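Local structure of nicotinamide riboside transporter PnuC (Neisseria mucosa ATCC 25996, 4QTN) at residues M88-L93 and V162-S167; M110-G113 and T118-V121; G28-V33 and A46-I51. The protein binds the vitamin B3 form nicotinamide riboside and, as a homotrimer in the bacterial inner membrane, probably carries it into the cell. All coordinates share one frame; numbering follows the deposited sequence.

Contact 1 (M88-L93 and V162-S167); sequences MMLNLL and VTVVVS
Two transmembrane helices of the PnuC bundle, 85-107 and 158-175, meet where Leu90 projects from the first against Val164 and Ser167 on the second. The contact is small, 156 Å² summed over both sides, and rests on three buried side chains, with no hydrogen bond crossing between the segments. Leu90 lies most closely opposite Val164, their CA atoms 6.9 Å apart. CG of Leu90 stands anti to the backbone N (chi1 -156°), which carries the branch outward across the gap. There CG itself meets CG1 of Val164 at 3.9 Å, the two side chains passing alongside one another in opposite directions. One branch goes further: CD1 of Leu90 reaches CB of Ser167 at 3.5 Å and comes within 3.9 Å of its OG. Val164 CG1, anti to the backbone N (chi1 178°), is the branch turned to Leu90; Tyr145 of helix 128-147 touches the same valine.

Ser167 gives the contact a polar border. It offers its CB to the leucine methyl, whereas its hydroxyl is hydrogen-bonded to the hydroxyl of Tyr95, five residues after Leu90 on helix 85-107. The two helices are thus joined by apolar contact and, through Tyr95, by a polar bridge beside it. Tyr95 belongs to the nicotinamide riboside pocket, and the Ser167 side chain lies about 4 Å from that of the binding residue Trp185. The contact is a light helix-helix packing in the transmembrane bundle, just outside the nicotinamide riboside pocket.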
loop_
_atom_site.group_PDB
_atom_site.type_symbol
_atom_site.label_atom_id
_atom_site.label_comp_id
_atom_site.label_asym_id
_atom_site.label_seq_id
_atom_site.Cartn_x
_atom_site.Cartn_y
_atom_site.Cartn_z
HETATM N N MSE C 88 -12.587 -8.581 -19.767
HETATM C CA MSE C 88 -13.622 -8.242 -20.748
HETATM C C MSE C 88 -14.847 -9.140 -20.670
HETATM O O MSE C 88 -15.978 -8.654 -20.770
HETATM C CB MSE C 88 -13.028 -8.140 -22.159
HETATM C CG MSE C 88 -12.895 -9.485 -22.865
HETATM SE SE MSE C 88 -13.599 -9.317 -24.696
HETATM C CE MSE C 88 -15.480 -8.870 -24.271
HETATM N N MSE C 89 -14.633 -10.446 -20.486
HETATM C CA MSE C 89 -15.749 -11.397 -20.372
HETATM C C MSE C 89 -16.404 -11.256 -19.023
HETATM O O MSE C 89 -17.619 -11.442 -18.889
HETATM C CB MSE C 89 -15.300 -12.843 -20.623
HETATM C CG MSE C 89 -14.049 -13.224 -19.836
HETATM SE SE MSE C 89 -13.639 -15.142 -20.078
HETATM C CE MSE C 89 -12.113 -14.981 -21.323
ATOM N N LEU C 90 -15.604 -10.891 -18.016
ATOM C CA LEU C 90 -16.094 -10.719 -16.639
ATOM C C LEU C 90 -17.110 -9.579 -16.530
ATOM O O LEU C 90 -18.222 -9.787 -16.044
ATOM C CB LEU C 90 -14.926 -10.479 -15.675
ATOM C CG LEU C 90 -15.064 -10.804 -14.177
ATOM C CD1 LEU C 90 -14.146 -9.897 -13.375
ATOM C CD2 LEU C 90 -16.490 -10.694 -13.662
ATOM N N ASN C 91 -16.723 -8.380 -16.980
ATOM C CA ASN C 91 -17.602 -7.212 -16.913
ATOM C C ASN C 91 -18.858 -7.360 -17.762
ATOM O O ASN C 91 -19.965 -7.082 -17.289
ATOM C CB ASN C 91 -16.856 -5.931 -17.285
ATOM C CG ASN C 91 -15.899 -5.476 -16.197
ATOM O OD1 ASN C 91 -16.152 -4.494 -15.488
ATOM N ND2 ASN C 91 -14.788 -6.185 -16.060
ATOM N N LEU C 92 -18.695 -7.833 -19.001
ATOM C CA LEU C 92 -19.831 -7.944 -19.936
ATOM C C LEU C 92 -20.881 -9.016 -19.534
ATOM O O LEU C 92 -22.073 -8.713 -19.441
ATOM C CB LEU C 92 -19.345 -8.165 -21.374
ATOM C CG LEU C 92 -20.376 -7.887 -22.472
ATOM C CD1 LEU C 92 -20.752 -6.418 -22.492
ATOM C CD2 LEU C 92 -19.857 -8.326 -23.831
ATOM N N LEU C 93 -20.429 -10.247 -19.278
ATOM C CA LEU C 93 -21.348 -11.351 -18.954
ATOM C C LEU C 93 -21.857 -11.338 -17.503
ATOM O O LEU C 93 -23.003 -11.678 -17.258
ATOM C CB LEU C 93 -20.721 -12.717 -19.262
ATOM C CG LEU C 93 -19.747 -12.882 -20.429
ATOM C CD1 LEU C 93 -19.293 -14.329 -20.509
ATOM C CD2 LEU C 93 -20.352 -12.438 -21.750
ATOM N N VAL C 162 -7.029 -15.966 -12.029
ATOM C CA VAL C 162 -7.255 -15.828 -10.569
ATOM C C VAL C 162 -8.110 -14.615 -10.231
ATOM O O VAL C 162 -9.095 -14.728 -9.501
ATOM C CB VAL C 162 -5.915 -15.757 -9.768
ATOM C CG1 VAL C 162 -6.150 -15.247 -8.359
ATOM C CG2 VAL C 162 -5.245 -17.119 -9.718
ATOM N N THR C 163 -7.748 -13.460 -10.769
ATOM C CA THR C 163 -8.524 -12.266 -10.517
ATOM C C THR C 163 -10.003 -12.413 -10.957
ATOM O O THR C 163 -10.865 -11.646 -10.520
ATOM C CB THR C 163 -7.838 -10.982 -11.083
ATOM O OG1 THR C 163 -8.824 -10.005 -11.454
ATOM C CG2 THR C 163 -6.988 -11.314 -12.282
ATOM N N VAL C 164 -10.314 -13.444 -11.733
ATOM C CA VAL C 164 -11.694 -13.594 -12.201
ATOM C C VAL C 164 -12.655 -14.368 -11.275
ATOM O O VAL C 164 -13.792 -13.936 -11.071
ATOM C CB VAL C 164 -11.781 -14.097 -13.640
ATOM C CG1 VAL C 164 -13.245 -14.282 -14.043
ATOM C CG2 VAL C 164 -11.097 -13.108 -14.568
ATOM N N VAL C 165 -12.202 -15.497 -10.718
ATOM C CA VAL C 165 -12.958 -16.193 -9.650
ATOM C C VAL C 165 -13.219 -15.216 -8.497
ATOM O O VAL C 165 -14.374 -14.962 -8.125
ATOM C CB VAL C 165 -12.190 -17.442 -9.113
ATOM C CG1 VAL C 165 -12.700 -17.852 -7.732
ATOM C CG2 VAL C 165 -12.295 -18.604 -10.088
ATOM N N VAL C 166 -12.134 -14.642 -7.976
ATOM C CA VAL C 166 -12.186 -13.755 -6.824
ATOM C C VAL C 166 -13.179 -12.632 -7.066
ATOM O O VAL C 166 -14.016 -12.353 -6.214
ATOM C CB VAL C 166 -10.774 -13.199 -6.468
ATOM C CG1 VAL C 166 -10.855 -12.095 -5.436
ATOM C CG2 VAL C 166 -9.867 -14.316 -5.965
ATOM N N SER C 167 -13.143 -12.046 -8.260
ATOM C CA SER C 167 -14.086 -10.971 -8.610
ATOM C C SER C 167 -15.568 -11.379 -8.615
ATOM O O SER C 167 -16.430 -10.569 -8.257
ATOM C CB SER C 167 -13.714 -10.314 -9.933
ATOM O OG SER C 167 -13.078 -9.065 -9.707
#

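Contact 2 (M110-G113 and T118-V121); sequences MALG and TEEV
The carbonyl of Ala111 meets the amide of Glu120, the hydrogen bond that links 110-113 to 118-121 where the loop between helices 85-107 and 128-147, inferred to be cytoplasmic, doubles back on itself. Glu120 N donates to Ala111 O over 2.7 Å in a distinctly bent bond, 134° at the hydrogen, the donor tilted 19° from the carbonyl plane. The same oxygen also takes a CA-H...O contact from Glu119, whose CA is 3.0 Å from Ala111 O, so two consecutive residues converge on one acceptor.

At one end of the contact the side chain of Met110, present as selenomethionine, lies across Val121. Its chain bends sharply at chi2 (-70°), which lays SE 3.6 Å from Val121 CA and brings CE to Val121 CG2 at 3.6 Å. At the other end Glu120 runs alongside the outgoing limb: its CG is 3.7 Å from Leu112 O, and its OE2 comes to 3.4 Å from Gly113 CA, a contact with carbon and not a salt bridge. Leu112 CD1 also rests 4.0 Å from Glu119 CG, methyl against methylene.

An outer shell ties this loop to the rest of the chain. Thr118 OG1 is hydrogen-bonded to Lys61 NZ, and Val121 shares a backbone hydrogen bond with Gly60, both in the short link between helices 41-59 and 64-80. Glu120 makes a long, weak ion pair with Arg234, and Glu119 a similar one with Arg9. With a single conventional hydrogen bond and apolar contacts between its limbs, the loop probably depends for its position also on the bonds to Lys61 and Gly60, and less on the weak ion pairs.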
loop_
_atom_site.group_PDB
_atom_site.type_symbol
_atom_site.label_atom_id
_atom_site.label_comp_id
_atom_site.label_asym_id
_atom_site.label_seq_id
_atom_site.Cartn_x
_atom_site.Cartn_y
_atom_site.Cartn_z
HETATM N N MSE C 110 -33.089 -1.272 2.534
HETATM C CA MSE C 110 -32.509 0.044 2.763
HETATM C C MSE C 110 -32.889 0.562 4.135
HETATM O O MSE C 110 -33.542 -0.138 4.902
HETATM C CB MSE C 110 -33.014 0.914 1.630
HETATM C CG MSE C 110 -32.493 0.340 0.306
HETATM SE SE MSE C 110 -30.542 0.641 0.217
HETATM C CE MSE C 110 -30.030 -0.569 -1.234
ATOM N N ALA C 111 -32.452 1.780 4.466
ATOM C CA ALA C 111 -32.649 2.369 5.821
ATOM C C ALA C 111 -31.990 3.752 5.915
ATOM O O ALA C 111 -31.197 4.119 5.053
ATOM C CB ALA C 111 -32.100 1.439 6.907
ATOM N N LEU C 112 -32.276 4.488 6.987
ATOM C CA LEU C 112 -31.954 5.923 7.036
ATOM C C LEU C 112 -30.466 6.313 7.278
ATOM O O LEU C 112 -29.807 6.850 6.375
ATOM C CB LEU C 112 -32.895 6.672 7.978
ATOM C CG LEU C 112 -33.808 7.713 7.304
ATOM C CD1 LEU C 112 -34.092 7.401 5.827
ATOM C CD2 LEU C 112 -35.091 7.904 8.095
ATOM N N GLY C 113 -29.945 6.050 8.473
ATOM C CA GLY C 113 -28.567 6.441 8.787
ATOM C C GLY C 113 -28.547 7.785 9.467
ATOM O O GLY C 113 -29.392 8.631 9.192
ATOM N N THR C 118 -29.880 10.582 3.643
ATOM C CA THR C 118 -29.820 9.587 2.576
ATOM C C THR C 118 -30.261 8.207 3.120
ATOM O O THR C 118 -30.679 8.090 4.272
ATOM C CB THR C 118 -28.406 9.515 1.942
ATOM O OG1 THR C 118 -28.479 8.868 0.665
ATOM C CG2 THR C 118 -27.397 8.767 2.872
ATOM N N GLU C 119 -30.194 7.186 2.283
ATOM C CA GLU C 119 -30.544 5.855 2.703
ATOM C C GLU C 119 -29.356 4.933 2.492
ATOM O O GLU C 119 -28.752 4.956 1.430
ATOM C CB GLU C 119 -31.773 5.369 1.937
ATOM C CG GLU C 119 -33.034 6.219 2.181
ATOM C CD GLU C 119 -33.565 6.921 0.913
ATOM O OE1 GLU C 119 -33.830 6.219 -0.097
ATOM O OE2 GLU C 119 -33.757 8.172 0.941
ATOM N N GLU C 120 -28.963 4.205 3.548
ATOM C CA GLU C 120 -27.879 3.189 3.468
ATOM C C GLU C 120 -28.436 1.776 3.563
ATOM O O GLU C 120 -29.296 1.501 4.401
ATOM C CB GLU C 120 -26.797 3.395 4.563
ATOM C CG GLU C 120 -27.190 4.332 5.707
ATOM C CD GLU C 120 -26.616 3.924 7.073
ATOM O OE1 GLU C 120 -27.000 2.856 7.581
ATOM O OE2 GLU C 120 -25.829 4.708 7.669
ATOM N N VAL C 121 -27.928 0.886 2.702
ATOM C CA VAL C 121 -28.243 -0.561 2.730
ATOM C C VAL C 121 -27.904 -1.186 4.086
ATOM O O VAL C 121 -27.023 -0.692 4.806
ATOM C CB VAL C 121 -27.481 -1.321 1.604
ATOM C CG1 VAL C 121 -26.063 -1.667 2.039
ATOM C CG2 VAL C 121 -28.237 -2.565 1.172
#

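Contact 3 (G28-V33 and A46-I51); sequences GIQAVV and AAVTGI
Ile51 N donates to Ala47 O over 2.7 Å, a backbone bond from residue i+4 to residue i that links two residues whose side chains both meet the amide of Gln30. That glutamine carries nearly all of the approach from segment 28-33; Ala47, Val48 and Ile51 receive it on segment 46-51. No hydrogen bond crosses between the segments, and Gln30 works here as a flat group to be packed against. The Ala47 methyl sits over one face of the amide, almost straight above its carbon: CB of Ala47 is 3.3 Å from Gln30 CD and 3.5 Å from OE1. A bend at chi2 (42°) brings CD to this methyl, and chi3 (-114°) turns the plane of the amide so that a broad face, and not the rim, is presented to Ala47.

Two branched residues complete the surface. CG2 of Val48 lies 3.7 Å from Gln30 CG, the valine methyl and the glutamine stem lying side by side and running opposite ways. Ile51 approaches the nitrogen end obliquely from the same face as Ala47, its CD1 3.8 Å from Gln30 NE2. Gln30 and Val48 are the residues nearest in the backbone, with CA atoms 6.7 Å apart.

The short axes run nearly antiparallel, at 175° and 9.9 Å apart, as suits consecutive transmembrane helices, 17-34 and 41-59, joined by a short loop. Helix 208-234 closes in on both: Pro209 touches Gln30, Met216 touches Ile29 and Ile51, and the hydroxyl of the binding residue Tyr217 is hydrogen-bonded to Gly50 O. Elsewhere on helix 17-34, Ile29 and Val33 pack on Val166 and Val162 of a neighbouring subunit, which places helix 17-34 at the trimer interface.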
loop_
_atom_site.group_PDB
_atom_site.type_symbol
_atom_site.label_atom_id
_atom_site.label_comp_id
_atom_site.label_asym_id
_atom_site.label_seq_id
_atom_site.Cartn_x
_atom_site.Cartn_y
_atom_site.Cartn_z
ATOM N N GLY C 28 -10.840 14.723 -9.697
ATOM C CA GLY C 28 -9.812 15.666 -10.141
ATOM C C GLY C 28 -8.660 15.023 -10.904
ATOM O O GLY C 28 -8.369 15.418 -12.034
ATOM N N ILE C 29 -7.989 14.051 -10.274
ATOM C CA ILE C 29 -6.855 13.351 -10.898
ATOM C C ILE C 29 -7.303 12.706 -12.203
ATOM O O ILE C 29 -6.526 12.572 -13.163
ATOM C CB ILE C 29 -6.273 12.258 -9.961
ATOM C CG1 ILE C 29 -5.924 12.839 -8.586
ATOM C CG2 ILE C 29 -5.052 11.590 -10.581
ATOM C CD1 ILE C 29 -4.922 13.973 -8.622
ATOM N N GLN C 30 -8.568 12.323 -12.235
ATOM C CA GLN C 30 -9.160 11.721 -13.401
ATOM C C GLN C 30 -9.405 12.785 -14.479
ATOM O O GLN C 30 -9.117 12.558 -15.657
ATOM C CB GLN C 30 -10.467 11.004 -13.016
ATOM C CG GLN C 30 -10.745 9.727 -13.791
ATOM C CD GLN C 30 -9.506 8.868 -13.981
ATOM O OE1 GLN C 30 -9.039 8.684 -15.109
ATOM N NE2 GLN C 30 -8.967 8.336 -12.878
ATOM N N ALA C 31 -9.905 13.954 -14.057
ATOM C CA ALA C 31 -10.105 15.097 -14.962
ATOM C C ALA C 31 -8.785 15.563 -15.511
ATOM O O ALA C 31 -8.645 15.779 -16.715
ATOM C CB ALA C 31 -10.800 16.242 -14.244
ATOM N N VAL C 32 -7.806 15.709 -14.623
ATOM C CA VAL C 32 -6.490 16.189 -15.011
ATOM C C VAL C 32 -5.763 15.214 -15.963
ATOM O O VAL C 32 -5.111 15.654 -16.903
ATOM C CB VAL C 32 -5.634 16.568 -13.782
ATOM C CG1 VAL C 32 -4.180 16.771 -14.170
ATOM C CG2 VAL C 32 -6.192 17.823 -13.130
ATOM N N VAL C 33 -5.928 13.898 -15.757
ATOM C CA VAL C 33 -5.355 12.901 -16.706
ATOM C C VAL C 33 -5.959 12.978 -18.122
ATOM O O VAL C 33 -5.267 12.734 -19.114
ATOM C CB VAL C 33 -5.403 11.452 -16.155
ATOM C CG1 VAL C 33 -6.113 10.515 -17.124
ATOM C CG2 VAL C 33 -3.996 10.952 -15.862
ATOM N N ALA C 46 -14.998 5.849 -18.277
ATOM C CA ALA C 46 -15.053 4.566 -17.594
ATOM C C ALA C 46 -14.474 4.650 -16.184
ATOM O O ALA C 46 -14.878 3.901 -15.311
ATOM C CB ALA C 46 -14.354 3.480 -18.409
ATOM N N ALA C 47 -13.550 5.576 -15.958
ATOM C CA ALA C 47 -13.017 5.774 -14.616
ATOM C C ALA C 47 -13.953 6.604 -13.761
ATOM O O ALA C 47 -14.433 6.136 -12.744
ATOM C CB ALA C 47 -11.648 6.398 -14.670
ATOM N N VAL C 48 -14.254 7.820 -14.207
ATOM C CA VAL C 48 -15.185 8.707 -13.484
ATOM C C VAL C 48 -16.493 8.016 -13.035
ATOM O O VAL C 48 -16.846 8.063 -11.853
ATOM C CB VAL C 48 -15.496 9.990 -14.278
ATOM C CG1 VAL C 48 -16.656 10.749 -13.649
ATOM C CG2 VAL C 48 -14.266 10.861 -14.327
ATOM N N THR C 49 -17.213 7.403 -13.978
ATOM C CA THR C 49 -18.263 6.443 -13.626
ATOM C C THR C 49 -17.549 5.163 -13.318
ATOM O O THR C 49 -17.050 4.518 -14.210
ATOM C CB THR C 49 -19.269 6.192 -14.791
ATOM O OG1 THR C 49 -18.604 5.557 -15.890
ATOM C CG2 THR C 49 -19.895 7.494 -15.271
ATOM N N GLY C 50 -17.435 4.827 -12.054
ATOM C CA GLY C 50 -16.655 3.678 -11.677
ATOM C C GLY C 50 -15.936 3.977 -10.421
ATOM O O GLY C 50 -15.965 3.193 -9.483
ATOM N N ILE C 51 -15.306 5.140 -10.380
ATOM C CA ILE C 51 -14.863 5.702 -9.113
ATOM C C ILE C 51 -16.090 6.058 -8.292
ATOM O O ILE C 51 -16.191 5.679 -7.129
ATOM C CB ILE C 51 -13.945 6.923 -9.302
ATOM C CG1 ILE C 51 -12.519 6.458 -9.580
ATOM C CG2 ILE C 51 -13.945 7.786 -8.059
ATOM C CD1 ILE C 51 -11.679 7.462 -10.341
#

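Contacts 1 and 3 both join transmembrane helices, whereas contact 2 closes a loop thought to be cytoplasmic and is nested in sequence between the two segments of contact 1. Centres of contacts 1 and 2 are 29 Å apart, on opposite sides of the chain's centre; contacts 1 and 3 are 22 Å apart between centres and about 8 Å between nearest atoms. Contact 1 lies closest to the ligand: the Ser167 side chain is about 6 Å from bound nicotinamide riboside, against about 10 Å for Ile51 and 11 Å for Val121. In the trimer, helices 17-34 and 158-175 of contacts 3 and 1 meet between neighbouring subunits.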